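Local atomic coordinates of glycosyl hydrolase family 62 protein (Coprinopsis cinerea, PDB entry 5B6T), a protein that hydrolyses terminal alpha-L-arabinofuranoside linkages and probably releases arabinose side chains from arabinoxylan in hemicellulose. Residues A[11-16]-A[58-63]; A[42-47]-A[51-56]; A[145-150]-A[206-211]; A[266-271]-A[277-282]; A[289-294]-A[300-305]. One frame throughout, in Å; residues are numbered along the deposited sequence. Where two conformers were deposited one is given.

Interaction 1. Residues A[11-16]-A[58-63]; sequences GPLIGP and TDWAQA
Ile14 and Ala63 make the tighter of the two meetings here: CG1 of Ile14 lies 3.9 Å from the CB of Ala63, with CD1 of the same isoleucine almost as near that methyl. The CG1 branch is anti to the carbonyl carbon (chi1 -64°), and with the chain extended beyond it CD1 is carried over to Ala63. Beside this pair, Leu13 reaches out with CD1 and stops 4.2 Å from CE3 of Trp60; the two side chains cross at about a right angle, and the methyl approaches the indole obliquely. No hydrogen bond links 11-16 to 58-63, and the side-chain contacts are apolar. What positions them lies outside. Leu13 and Ile14 both bond through their backbones to Leu306, a classic beta bulge against strand 305-311. Trp60, at the start of a short 3-10 segment, is packed among Trp38, Phe57, Leu287 and Ile269, while Ile55 supports Ile14 and Phe57 touches Ala63. The loop after strand 7-9, in the sheet of 305-311, is thereby pressed against the loop after strand 49-57 in another sheet, an apolar seam between adjacent blades as expected in the five-bladed beta-propeller of family GH62.

Interaction 2. Residues A[42-47]-A[51-56]; sequences ASTAKT and NLVYIS
This is an antiparallel beta-hairpin contact, buried throughout, between strands 37-46 and 49-57, the two central strands of a four-stranded sheet. Ala42 with Val53 and Thr44 with Asn51 are hydrogen-bonded pairs, and Ser43 with Leu52 between them is a non-hydrogen-bonded pair. Ala42 N gives to Val53 O, and Val53 N returns a bond to Ala42 O, each 2.9 Å long. At the other pair, Thr44 N reaches Asn51 O at 2.8 Å, whereas the return bond from Asn51 N to Thr44 O is longer, at 3.3 Å. Sheets of this kind are the blades of the GH62 propeller, with strand 25-34 on one flank of the hairpin and strand 68-70 on the other. Thr44 sets OG1 between its backbone N and carbonyl carbon (chi1 63°), where it takes a second, weak bond from Asn51 N. The same torsion lays CG2 across the valine, 3.9 Å from Val53 CG1, on the face that also holds Ala42. Were Thr44 exchanged for an alanine, Asn51 N is likely to lose its weak second acceptor and a gap to open beside the Val53 methyl. On the other face Leu52 CD2 leans over the backbone, 4.2 Å from Ser43 CA. The Ser43 hydroxyl is engaged by Asp28 and the backbone N of Ala83, close to a bound glycerol.

Interaction 3. Residues A[145-150]-A[206-211]; sequences WVICDS and NEYLLL
Where Ile147 and Tyr208 confront each other the two strands stay well apart, their CA atoms 10.2 Å from one another, and no backbone bond joins them; side chains and a water do all the bridging. Ile147 sends its CG1 branch out extended, CG1 anti to the backbone N (chi1 177°) and the next bond nearly straight as well (chi2 169°). That brings CD1 to within 4.1 Å of CD2 on the tyrosine ring, meeting it obliquely. Further along, the phenol end of Tyr208 comes up to Asp149: OH lies 3.9 Å from Asp149 CB, but 4.6 Å from Asp149 OD2, which is too far for a direct bond. A water closes that gap. It donates to Asp149 OD2 at 2.7 Å and lies at the same distance, 2.7 Å, from Tyr208 OH. The other carboxylate oxygen is spoken for, since Asp149 OD1 accepts from the backbone N of both Ser151 and Leu152. Apolar contact thus sits toward the buried end and the water-linked polar contact toward the loop. The contact joins two neighbouring blades of the five-bladed propeller: strand 142-148 is an outermost strand of the sheet spanning 142-186, tied at Cys148 to Cys153 by a disulfide, while strand 207-215 runs between 195-202 and 221-228 in the other; Arg201 and Ile231 pack on Tyr208.

Interaction 4. Residues A[266-271]-A[277-282]; sequences GELIRS and LPISPC
Leu268 is the first residue of 266-271 to pack on the facing segment, its CD1 lying 3.8 Å from CD1 of Ile279. At Ile269 the side chain turns away and the backbone takes over: a water donates to Ile269 O and accepts from Ser280 N, linking the two segments where they do not bond directly. Arg270 follows, its chain extended from CG to NE and its guanidinium laid beneath Leu277. CD1 of that leucine sits over one face, 3.3 Å above the plane and displaced toward the rim. At its edge the guanidinium is steered by Glu267, whose OE1 receives a salt-bridging hydrogen bond from Arg270 NH2, 2.9 Å long and fairly straight at 165°; the glutamate lies close to the guanidinium plane, although the nitrogen meets OE1 from above the carboxylate plane. The acid also binds Ser30 OG and Val31 N, and Arg270 NH1 binds Val86 O, so the flat group is held from several directions, which probably limits its rotation. Strand 266-268 is the edge of one sheet and strand 278-279 the edge of another, so this contact belongs to the chain's passage between two blades of the propeller. Last comes Ser271, whose backbone N donates to Pro278 O at 2.9 Å. Its hydroxyl lies beside the proline, 3.4 Å from Pro278 CB, and is hydrogen-bonded to Asp203.

Interaction 5. Residues A[289-294]-A[300-305]; sequences QGLDPN and NSLPWK
The antiparallel pairing of strands 285-290 and 305-311 begins here, where the loop between them returns to its start. Gly290 and Lys305 form a hydrogen-bonded pair: Gly290 N to Lys305 O and Lys305 N to Gly290 O, both 2.9 Å. Just before it, Pro303 centres an inverse gamma turn that leads into Trp304. The indole is sandwiched. Over one face Leu291 CD2 makes a CH-pi contact, 4.0 Å from the centroid of the Trp304 six-membered ring; over the opposite face the Gln289 amide lies stacked, the planes 22° apart. Leu291 CG stands between its backbone N and carbonyl carbon (chi1 83°), which also carries CD1 to 3.8 Å from Leu302 CB. Cutting the indole back to an alanine would probably open a gap between Leu291 and the Gln289 amide, leaving the amide without its flat support. Because both polar atoms of that amide are already bonded, OE1 to Asp28 N and NE2 to Ser264 OG, its rotation should be fixed, close to a bound glycerol.

Overall arrangement
From the N terminus, the loop 11-16 meets 58-63 in interaction 1, closing a long loop that holds much of the first blade; the hairpin of interaction 2 lies within that loop, and the two touch through Ile14 and Ile55. The remaining contacts follow in series, none crossing. Interaction 3 spans 55 residues to bring two sheets together, and interactions 4 and 5 each close a short loop near the C-terminal end. Interactions 3 and 4 touch where Leu277 packs on Trp145. Interaction 4 reaches interaction 1 through Ile269 on Trp60. Interaction 5 then returns to the beginning of the chain, with Lys305 against 11-16 and Asn300 against segment 42-47.

Interaction 1. Residues A[11-16]-A[58-63]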
# COMPACT_ATOMS: atom_id res chain seq x y z
N GLY A 11 -9.20 -14.94 -8.51
CA GLY A 11 -8.23 -14.93 -9.58
C GLY A 11 -7.70 -13.55 -9.82
O GLY A 11 -8.03 -12.61 -9.08
N PRO A 12 -6.85 -13.39 -10.84
CA PRO A 12 -6.37 -12.04 -11.15
C PRO A 12 -7.53 -11.21 -11.64
O PRO A 12 -8.25 -11.65 -12.59
CB PRO A 12 -5.34 -12.27 -12.24
CG PRO A 12 -5.59 -13.66 -12.77
CD PRO A 12 -6.30 -14.43 -11.72
N LEU A 13 -7.75 -10.04 -11.04
CA LEU A 13 -8.90 -9.22 -11.36
C LEU A 13 -8.53 -8.08 -12.30
O LEU A 13 -9.31 -7.72 -13.19
CB LEU A 13 -9.55 -8.64 -10.11
CG LEU A 13 -10.10 -9.67 -9.11
CD1 LEU A 13 -10.60 -8.98 -7.86
CD2 LEU A 13 -11.17 -10.59 -9.70
N ILE A 14 -7.37 -7.47 -12.04
CA ILE A 14 -6.95 -6.29 -12.81
C ILE A 14 -5.51 -6.48 -13.31
O ILE A 14 -4.60 -6.72 -12.55
CB ILE A 14 -7.00 -4.99 -11.98
CG1 ILE A 14 -8.43 -4.67 -11.56
CG2 ILE A 14 -6.43 -3.81 -12.78
CD1 ILE A 14 -8.53 -3.62 -10.46
N GLY A 15 -5.34 -6.37 -14.63
CA GLY A 15 -4.03 -6.32 -15.23
C GLY A 15 -3.95 -5.18 -16.24
O GLY A 15 -4.90 -4.41 -16.42
N PRO A 16 -2.79 -5.08 -16.91
CA PRO A 16 -2.55 -3.99 -17.83
C PRO A 16 -3.50 -4.02 -19.02
O PRO A 16 -3.94 -5.08 -19.44
CB PRO A 16 -1.13 -4.26 -18.33
CG PRO A 16 -0.49 -5.09 -17.32
CD PRO A 16 -1.59 -5.91 -16.71
N THR A 58 -18.08 -0.27 -10.10
CA THR A 58 -19.11 -0.42 -9.08
C THR A 58 -19.01 -1.74 -8.34
O THR A 58 -19.30 -1.78 -7.15
CB THR A 58 -20.54 -0.32 -9.68
OG1 THR A 58 -20.65 -1.29 -10.71
CG2 THR A 58 -20.81 1.04 -10.26
N ASP A 59 -18.56 -2.80 -9.03
CA ASP A 59 -18.67 -4.20 -8.58
C ASP A 59 -17.37 -4.90 -8.92
O ASP A 59 -16.79 -4.64 -9.99
CB ASP A 59 -19.96 -4.82 -9.25
CG ASP A 59 -19.79 -6.24 -9.82
OD1 ASP A 59 -18.97 -7.06 -9.36
OD2 ASP A 59 -20.57 -6.60 -10.72
N TRP A 60 -16.89 -5.80 -8.05
CA TRP A 60 -15.61 -6.47 -8.26
C TRP A 60 -15.60 -7.33 -9.54
O TRP A 60 -14.55 -7.53 -10.15
CB TRP A 60 -15.24 -7.34 -7.05
CG TRP A 60 -14.86 -6.57 -5.82
CD1 TRP A 60 -15.56 -6.46 -4.65
CD2 TRP A 60 -13.65 -5.83 -5.62
NE1 TRP A 60 -14.87 -5.71 -3.75
CE2 TRP A 60 -13.70 -5.30 -4.32
CE3 TRP A 60 -12.52 -5.59 -6.41
CZ2 TRP A 60 -12.67 -4.51 -3.80
CZ3 TRP A 60 -11.52 -4.80 -5.89
CH2 TRP A 60 -11.59 -4.28 -4.61
N ALA A 61 -16.77 -7.81 -9.94
CA ALA A 61 -16.93 -8.52 -11.23
C ALA A 61 -16.66 -7.65 -12.45
O ALA A 61 -16.48 -8.16 -13.55
CB ALA A 61 -18.33 -9.13 -11.34
N GLN A 62 -16.69 -6.34 -12.29
CA GLN A 62 -16.46 -5.45 -13.42
C GLN A 62 -15.08 -4.80 -13.32
O GLN A 62 -14.76 -3.92 -14.12
CB GLN A 62 -17.54 -4.37 -13.49
CG GLN A 62 -18.96 -4.90 -13.78
CD GLN A 62 -19.95 -3.76 -14.03
OE1 GLN A 62 -20.67 -3.34 -13.14
NE2 GLN A 62 -19.95 -3.24 -15.27
N ALA A 63 -14.27 -5.17 -12.33
CA ALA A 63 -12.96 -4.53 -12.17
C ALA A 63 -12.07 -4.70 -13.40
O ALA A 63 -11.41 -3.74 -13.82
CB ALA A 63 -12.24 -5.06 -10.94

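Interaction 2. Residues A[42-47]-A[51-56]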
# COMPACT_ATOMS: atom_id res chain seq x y z
N ALA A 42 -3.10 2.72 -8.66
CA ALA A 42 -2.07 1.70 -8.76
C ALA A 42 -0.88 2.25 -9.51
O ALA A 42 -1.03 3.22 -10.27
CB ALA A 42 -2.63 0.47 -9.47
N SER A 43 0.28 1.63 -9.29
CA SER A 43 1.45 1.87 -10.14
C SER A 43 1.30 1.16 -11.47
O SER A 43 0.90 0.01 -11.52
CB SER A 43 2.74 1.35 -9.50
OG SER A 43 2.88 1.85 -8.20
N THR A 44 1.66 1.84 -12.56
CA THR A 44 1.97 1.15 -13.82
C THR A 44 3.47 0.86 -13.84
O THR A 44 4.27 1.75 -13.50
CB THR A 44 1.57 2.00 -15.04
OG1 THR A 44 2.30 3.24 -15.09
CG2 THR A 44 0.10 2.33 -15.00
N ALA A 45 3.85 -0.36 -14.23
CA ALA A 45 5.23 -0.78 -14.20
C ALA A 45 5.65 -1.43 -15.49
O ALA A 45 4.97 -2.34 -16.03
CB ALA A 45 5.48 -1.73 -13.06
N LYS A 46 6.82 -0.99 -15.97
CA LYS A 46 7.50 -1.61 -17.10
C LYS A 46 8.99 -1.29 -17.01
O LYS A 46 9.39 -0.47 -16.20
CB LYS A 46 6.91 -1.13 -18.44
CG LYS A 46 6.75 0.38 -18.56
CD LYS A 46 6.19 0.76 -19.92
CE LYS A 46 5.90 2.24 -19.97
NZ LYS A 46 5.50 2.70 -21.33
N THR A 47 9.80 -1.92 -17.87
CA THR A 47 11.24 -1.66 -17.86
C THR A 47 11.52 -0.17 -17.97
O THR A 47 12.45 0.33 -17.36
CB THR A 47 11.91 -2.38 -19.06
OG1 THR A 47 11.70 -3.77 -18.91
CG2 THR A 47 13.42 -2.08 -19.14
N ASN A 51 4.52 5.01 -13.47
CA ASN A 51 3.63 6.15 -13.24
C ASN A 51 2.38 5.58 -12.52
O ASN A 51 2.43 4.50 -11.95
CB ASN A 51 3.37 6.93 -14.56
CG ASN A 51 2.99 8.41 -14.35
OD1 ASN A 51 3.82 9.33 -14.50
ND2 ASN A 51 1.74 8.66 -14.11
N LEU A 52 1.28 6.31 -12.52
CA LEU A 52 0.12 5.97 -11.71
C LEU A 52 -1.13 5.97 -12.57
O LEU A 52 -1.27 6.76 -13.50
CB LEU A 52 -0.06 7.00 -10.59
CG LEU A 52 1.06 7.11 -9.55
CD1 LEU A 52 0.83 8.26 -8.57
CD2 LEU A 52 1.23 5.82 -8.75
N VAL A 53 -2.04 5.08 -12.20
CA VAL A 53 -3.33 4.97 -12.88
C VAL A 53 -4.48 4.93 -11.85
O VAL A 53 -4.32 4.41 -10.73
CB VAL A 53 -3.32 3.73 -13.80
CG1 VAL A 53 -3.21 2.45 -13.02
CG2 VAL A 53 -4.52 3.74 -14.74
N TYR A 54 -5.62 5.50 -12.26
CA TYR A 54 -6.85 5.52 -11.50
C TYR A 54 -7.86 4.62 -12.22
O TYR A 54 -7.99 4.68 -13.47
CB TYR A 54 -7.40 6.94 -11.40
CG TYR A 54 -8.80 7.06 -10.89
CD1 TYR A 54 -9.10 6.83 -9.55
CD2 TYR A 54 -9.86 7.45 -11.73
CE1 TYR A 54 -10.38 6.94 -9.06
CE2 TYR A 54 -11.15 7.55 -11.24
CZ TYR A 54 -11.42 7.32 -9.90
OH TYR A 54 -12.71 7.43 -9.41
N ILE A 55 -8.50 3.75 -11.43
CA ILE A 55 -9.43 2.76 -11.93
C ILE A 55 -10.67 2.80 -11.06
O ILE A 55 -10.54 2.80 -9.85
CB ILE A 55 -8.81 1.35 -11.86
CG1 ILE A 55 -7.37 1.33 -12.43
CG2 ILE A 55 -9.71 0.33 -12.56
CD1 ILE A 55 -6.61 0.03 -12.19
N SER A 56 -11.87 2.86 -11.63
CA SER A 56 -13.06 2.88 -10.81
C SER A 56 -14.13 1.96 -11.40
O SER A 56 -14.22 1.80 -12.62
CB SER A 56 -13.56 4.32 -10.62
OG SER A 56 -14.73 4.42 -9.82

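Interaction 3. Residues A[145-150]-A[206-211]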
# COMPACT_ATOMS: atom_id res chain seq x y z
N TRP A 145 3.51 6.11 3.47
CA TRP A 145 2.21 5.85 4.08
C TRP A 145 1.91 6.83 5.21
O TRP A 145 2.68 6.92 6.18
CB TRP A 145 2.19 4.41 4.61
CG TRP A 145 0.89 4.03 5.24
CD1 TRP A 145 0.49 4.27 6.54
CD2 TRP A 145 -0.18 3.33 4.63
NE1 TRP A 145 -0.77 3.79 6.73
CE2 TRP A 145 -1.21 3.19 5.58
CE3 TRP A 145 -0.38 2.79 3.36
CZ2 TRP A 145 -2.43 2.55 5.29
CZ3 TRP A 145 -1.57 2.19 3.07
CH2 TRP A 145 -2.58 2.05 4.03
N VAL A 146 0.77 7.51 5.11
CA VAL A 146 0.28 8.43 6.14
C VAL A 146 -0.83 7.79 6.96
O VAL A 146 -1.73 7.15 6.42
CB VAL A 146 -0.23 9.75 5.50
CG1 VAL A 146 -0.98 10.61 6.52
CG2 VAL A 146 0.90 10.53 4.84
N ILE A 147 -0.76 8.00 8.27
CA ILE A 147 -1.88 7.74 9.18
C ILE A 147 -1.86 8.82 10.26
O ILE A 147 -0.80 9.15 10.80
CB ILE A 147 -1.87 6.30 9.76
CG1 ILE A 147 -3.01 6.11 10.76
CG2 ILE A 147 -0.53 5.91 10.38
CD1 ILE A 147 -3.24 4.69 11.18
N CYS A 148 -3.05 9.34 10.59
CA CYS A 148 -3.21 10.37 11.60
C CYS A 148 -4.09 9.87 12.73
O CYS A 148 -4.99 9.05 12.52
CB CYS A 148 -3.85 11.62 11.00
SG CYS A 148 -3.04 12.18 9.49
N ASP A 149 -3.90 10.43 13.93
CA ASP A 149 -4.88 10.23 15.00
C ASP A 149 -5.49 11.61 15.29
O ASP A 149 -5.42 12.49 14.45
CB ASP A 149 -4.23 9.53 16.20
CG ASP A 149 -3.26 10.41 16.97
OD1 ASP A 149 -3.00 11.58 16.63
OD2 ASP A 149 -2.72 9.90 17.98
N SER A 150 -6.09 11.84 16.46
CA SER A 150 -6.72 13.14 16.72
C SER A 150 -5.76 14.33 16.86
O SER A 150 -6.19 15.49 16.85
CB SER A 150 -7.60 13.05 17.98
OG SER A 150 -6.80 12.81 19.13
N ASN A 206 -8.36 0.23 21.07
CA ASN A 206 -7.39 1.31 21.15
C ASN A 206 -6.07 0.77 20.62
O ASN A 206 -5.03 0.90 21.26
CB ASN A 206 -7.24 1.83 22.58
CG ASN A 206 -8.50 2.52 23.09
OD1 ASN A 206 -8.99 2.23 24.19
ND2 ASN A 206 -9.04 3.44 22.29
N GLU A 207 -6.13 0.14 19.46
CA GLU A 207 -4.95 -0.48 18.87
C GLU A 207 -4.82 -0.15 17.39
O GLU A 207 -5.80 0.17 16.70
CB GLU A 207 -5.01 -1.98 18.98
CG GLU A 207 -4.72 -2.53 20.37
CD GLU A 207 -4.91 -4.02 20.38
OE1 GLU A 207 -6.06 -4.46 20.11
OE2 GLU A 207 -3.93 -4.76 20.62
N TYR A 208 -3.59 -0.33 16.91
CA TYR A 208 -3.19 -0.16 15.52
C TYR A 208 -2.60 -1.45 14.99
O TYR A 208 -2.03 -2.26 15.75
CB TYR A 208 -2.19 0.99 15.40
CG TYR A 208 -2.81 2.30 15.85
CD1 TYR A 208 -2.82 2.65 17.19
CD2 TYR A 208 -3.46 3.14 14.95
CE1 TYR A 208 -3.41 3.81 17.63
CE2 TYR A 208 -4.07 4.31 15.37
CZ TYR A 208 -4.05 4.64 16.72
OH TYR A 208 -4.67 5.79 17.16
N LEU A 209 -2.75 -1.64 13.69
CA LEU A 209 -2.22 -2.81 12.95
C LEU A 209 -1.12 -2.33 11.98
O LEU A 209 -1.34 -1.43 11.21
CB LEU A 209 -3.34 -3.45 12.15
CG LEU A 209 -2.98 -4.65 11.28
CD1 LEU A 209 -2.49 -5.85 12.07
CD2 LEU A 209 -4.16 -5.03 10.41
N LEU A 210 0.06 -2.98 12.05
CA LEU A 210 1.15 -2.78 11.07
C LEU A 210 1.29 -4.05 10.23
O LEU A 210 1.42 -5.14 10.78
CB LEU A 210 2.47 -2.54 11.80
CG LEU A 210 3.75 -2.56 10.96
CD1 LEU A 210 3.78 -1.40 9.98
CD2 LEU A 210 4.96 -2.52 11.89
N LEU A 211 1.23 -3.89 8.91
CA LEU A 211 1.56 -4.94 7.96
C LEU A 211 2.82 -4.53 7.25
O LEU A 211 3.06 -3.34 7.04
CB LEU A 211 0.45 -5.13 6.91
CG LEU A 211 -0.96 -5.26 7.46
CD1 LEU A 211 -1.99 -5.34 6.33
CD2 LEU A 211 -1.09 -6.44 8.44
O HOH W 1 -3.29 7.38 18.88

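Interaction 4. Residues A[266-271]-A[277-282]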
# COMPACT_ATOMS: atom_id res chain seq x y z
N GLY A 266 -0.01 -4.62 -1.06
CA GLY A 266 -1.44 -4.48 -1.09
C GLY A 266 -2.01 -3.47 -0.10
O GLY A 266 -1.29 -2.63 0.47
N GLU A 267 -3.33 -3.55 0.10
CA GLU A 267 -4.07 -2.69 1.04
C GLU A 267 -5.31 -3.41 1.49
O GLU A 267 -5.96 -4.12 0.68
CB GLU A 267 -4.47 -1.34 0.43
CG GLU A 267 -3.58 -0.16 0.87
CD GLU A 267 -4.08 1.19 0.44
OE1 GLU A 267 -5.31 1.39 0.41
OE2 GLU A 267 -3.23 2.06 0.10
N LEU A 268 -5.68 -3.19 2.76
CA LEU A 268 -6.93 -3.71 3.29
C LEU A 268 -8.09 -2.80 2.88
O LEU A 268 -7.96 -1.57 2.77
CB LEU A 268 -6.92 -3.81 4.83
CG LEU A 268 -6.15 -4.98 5.48
CD1 LEU A 268 -6.07 -4.76 6.99
CD2 LEU A 268 -6.82 -6.32 5.19
N ILE A 269 -9.24 -3.41 2.69
CA ILE A 269 -10.46 -2.61 2.53
C ILE A 269 -10.77 -1.94 3.88
O ILE A 269 -10.79 -2.60 4.94
CB ILE A 269 -11.65 -3.47 2.06
CG1 ILE A 269 -11.43 -4.10 0.67
CG2 ILE A 269 -12.93 -2.67 2.07
CD1 ILE A 269 -10.73 -3.29 -0.37
N ARG A 270 -10.96 -0.62 3.85
CA ARG A 270 -11.10 0.17 5.07
C ARG A 270 -12.55 0.30 5.52
O ARG A 270 -13.46 0.02 4.77
CB ARG A 270 -10.53 1.57 4.82
CG ARG A 270 -9.14 1.59 4.20
CD ARG A 270 -8.66 3.01 4.00
NE ARG A 270 -7.58 3.02 3.04
CZ ARG A 270 -7.21 4.09 2.36
NH1 ARG A 270 -7.74 5.27 2.63
NH2 ARG A 270 -6.29 3.96 1.43
N SER A 271 -12.75 0.73 6.77
CA SER A 271 -14.09 1.00 7.27
C SER A 271 -14.46 2.46 7.07
O SER A 271 -15.63 2.84 7.31
CB SER A 271 -14.16 0.66 8.75
OG SER A 271 -13.17 1.35 9.45
N LEU A 277 -7.22 6.24 8.64
CA LEU A 277 -6.95 4.89 8.06
C LEU A 277 -7.53 3.75 8.94
O LEU A 277 -6.82 2.83 9.37
CB LEU A 277 -5.44 4.69 7.80
CG LEU A 277 -4.87 5.26 6.49
CD1 LEU A 277 -5.45 4.51 5.29
CD2 LEU A 277 -5.09 6.76 6.32
N PRO A 278 -8.85 3.79 9.16
CA PRO A 278 -9.47 2.75 9.98
C PRO A 278 -9.84 1.50 9.21
O PRO A 278 -10.22 1.55 8.02
CB PRO A 278 -10.74 3.45 10.48
CG PRO A 278 -11.12 4.36 9.37
CD PRO A 278 -9.84 4.76 8.68
N ILE A 279 -9.75 0.35 9.91
CA ILE A 279 -10.30 -0.90 9.43
C ILE A 279 -11.22 -1.49 10.49
O ILE A 279 -11.05 -1.28 11.68
CB ILE A 279 -9.21 -1.94 9.09
CG1 ILE A 279 -8.31 -2.23 10.30
CG2 ILE A 279 -8.39 -1.50 7.86
CD1 ILE A 279 -7.53 -3.51 10.21
N SER A 280 -12.21 -2.22 10.02
CA SER A 280 -13.00 -3.09 10.87
C SER A 280 -12.17 -4.33 11.18
O SER A 280 -11.43 -4.84 10.31
CB SER A 280 -14.25 -3.53 10.14
OG SER A 280 -14.91 -4.57 10.88
N PRO A 281 -12.29 -4.89 12.41
CA PRO A 281 -11.66 -6.16 12.66
C PRO A 281 -12.37 -7.38 12.05
O PRO A 281 -11.91 -8.51 12.26
CB PRO A 281 -11.66 -6.23 14.18
CG PRO A 281 -12.91 -5.52 14.57
CD PRO A 281 -12.99 -4.37 13.60
N CYS A 282 -13.45 -7.14 11.31
CA CYS A 282 -14.34 -8.18 10.78
C CYS A 282 -14.23 -8.27 9.27
O CYS A 282 -14.07 -7.24 8.59
CB CYS A 282 -15.79 -7.80 11.10
SG CYS A 282 -16.16 -7.35 12.83
O HOH W 2 -12.56 -2.82 7.09

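Interaction 5. Residues A[289-294]-A[300-305]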
# COMPACT_ATOMS: atom_id res chain seq x y z
N GLN A 289 -1.11 -7.57 -4.98
CA GLN A 289 -0.53 -7.96 -6.24
C GLN A 289 0.11 -9.33 -6.17
O GLN A 289 0.82 -9.68 -5.20
CB GLN A 289 0.53 -6.94 -6.73
CG GLN A 289 1.72 -6.77 -5.80
CD GLN A 289 2.71 -5.71 -6.25
OE1 GLN A 289 2.36 -4.75 -6.94
NE2 GLN A 289 3.96 -5.88 -5.82
N GLY A 290 -0.14 -10.11 -7.23
CA GLY A 290 0.42 -11.44 -7.41
C GLY A 290 0.91 -11.60 -8.83
O GLY A 290 0.72 -10.71 -9.66
N LEU A 291 1.55 -12.73 -9.11
CA LEU A 291 2.02 -13.00 -10.45
C LEU A 291 2.25 -14.48 -10.67
O LEU A 291 2.34 -15.28 -9.72
CB LEU A 291 3.29 -12.21 -10.79
CG LEU A 291 4.63 -12.77 -10.33
CD1 LEU A 291 5.71 -11.89 -10.87
CD2 LEU A 291 4.76 -12.88 -8.83
N ASP A 292 2.33 -14.87 -11.94
CA ASP A 292 2.58 -16.27 -12.28
C ASP A 292 3.92 -16.72 -11.66
O ASP A 292 4.93 -16.05 -11.80
CB ASP A 292 2.61 -16.38 -13.80
CG ASP A 292 2.86 -17.79 -14.33
OD1 ASP A 292 3.45 -18.64 -13.67
OD2 ASP A 292 2.51 -17.99 -15.50
N PRO A 293 3.92 -17.85 -10.93
CA PRO A 293 5.16 -18.27 -10.23
C PRO A 293 6.29 -18.68 -11.15
O PRO A 293 7.42 -18.82 -10.68
CB PRO A 293 4.72 -19.46 -9.39
CG PRO A 293 3.47 -19.92 -9.99
CD PRO A 293 2.78 -18.73 -10.63
N ASN A 294 5.99 -18.88 -12.44
CA ASN A 294 7.01 -19.12 -13.44
C ASN A 294 7.61 -17.88 -14.06
O ASN A 294 8.51 -17.98 -14.89
CB ASN A 294 6.46 -20.06 -14.51
CG ASN A 294 6.12 -21.42 -13.93
OD1 ASN A 294 6.90 -21.99 -13.15
ND2 ASN A 294 4.95 -21.95 -14.28
N ASN A 300 11.28 -5.08 -13.00
CA ASN A 300 10.31 -4.05 -13.45
C ASN A 300 9.37 -4.51 -14.58
O ASN A 300 8.35 -3.88 -14.87
CB ASN A 300 11.03 -2.76 -13.86
CG ASN A 300 11.61 -2.00 -12.68
OD1 ASN A 300 11.21 -2.20 -11.53
ND2 ASN A 300 12.57 -1.12 -12.97
N SER A 301 9.72 -5.63 -15.23
CA SER A 301 8.95 -6.17 -16.30
C SER A 301 8.03 -7.32 -15.85
O SER A 301 7.36 -7.92 -16.68
CB SER A 301 9.90 -6.66 -17.41
OG SER A 301 10.62 -7.80 -17.00
N LEU A 302 8.02 -7.64 -14.56
CA LEU A 302 7.25 -8.79 -14.09
C LEU A 302 5.74 -8.56 -14.25
O LEU A 302 5.23 -7.45 -14.01
CB LEU A 302 7.54 -9.10 -12.62
CG LEU A 302 8.93 -9.64 -12.31
CD1 LEU A 302 9.14 -9.56 -10.80
CD2 LEU A 302 9.16 -11.06 -12.83
N PRO A 303 5.00 -9.61 -14.62
CA PRO A 303 3.58 -9.43 -14.91
C PRO A 303 2.67 -9.47 -13.68
O PRO A 303 1.80 -10.33 -13.55
CB PRO A 303 3.28 -10.57 -15.90
CG PRO A 303 4.22 -11.64 -15.49
CD PRO A 303 5.48 -10.95 -15.04
N TRP A 304 2.82 -8.47 -12.83
CA TRP A 304 1.95 -8.33 -11.64
C TRP A 304 0.52 -8.00 -12.04
O TRP A 304 0.28 -7.19 -12.93
CB TRP A 304 2.46 -7.24 -10.69
CG TRP A 304 3.81 -7.49 -10.12
CD1 TRP A 304 4.98 -7.01 -10.59
CD2 TRP A 304 4.12 -8.28 -8.97
NE1 TRP A 304 6.01 -7.42 -9.80
CE2 TRP A 304 5.51 -8.22 -8.80
CE3 TRP A 304 3.37 -9.04 -8.08
CZ2 TRP A 304 6.18 -8.92 -7.78
CZ3 TRP A 304 4.02 -9.71 -7.04
CH2 TRP A 304 5.41 -9.65 -6.90
N LYS A 305 -0.42 -8.62 -11.32
CA LYS A 305 -1.87 -8.36 -11.48
C LYS A 305 -2.45 -8.26 -10.08
O LYS A 305 -1.88 -8.78 -9.13
CB LYS A 305 -2.54 -9.49 -12.29
CG LYS A 305 -1.87 -9.66 -13.67
CD LYS A 305 -2.45 -10.80 -14.47
CE LYS A 305 -1.50 -11.23 -15.56
NZ LYS A 305 -1.12 -10.16 -16.53
O HOH W 3 1.32 -13.06 -13.94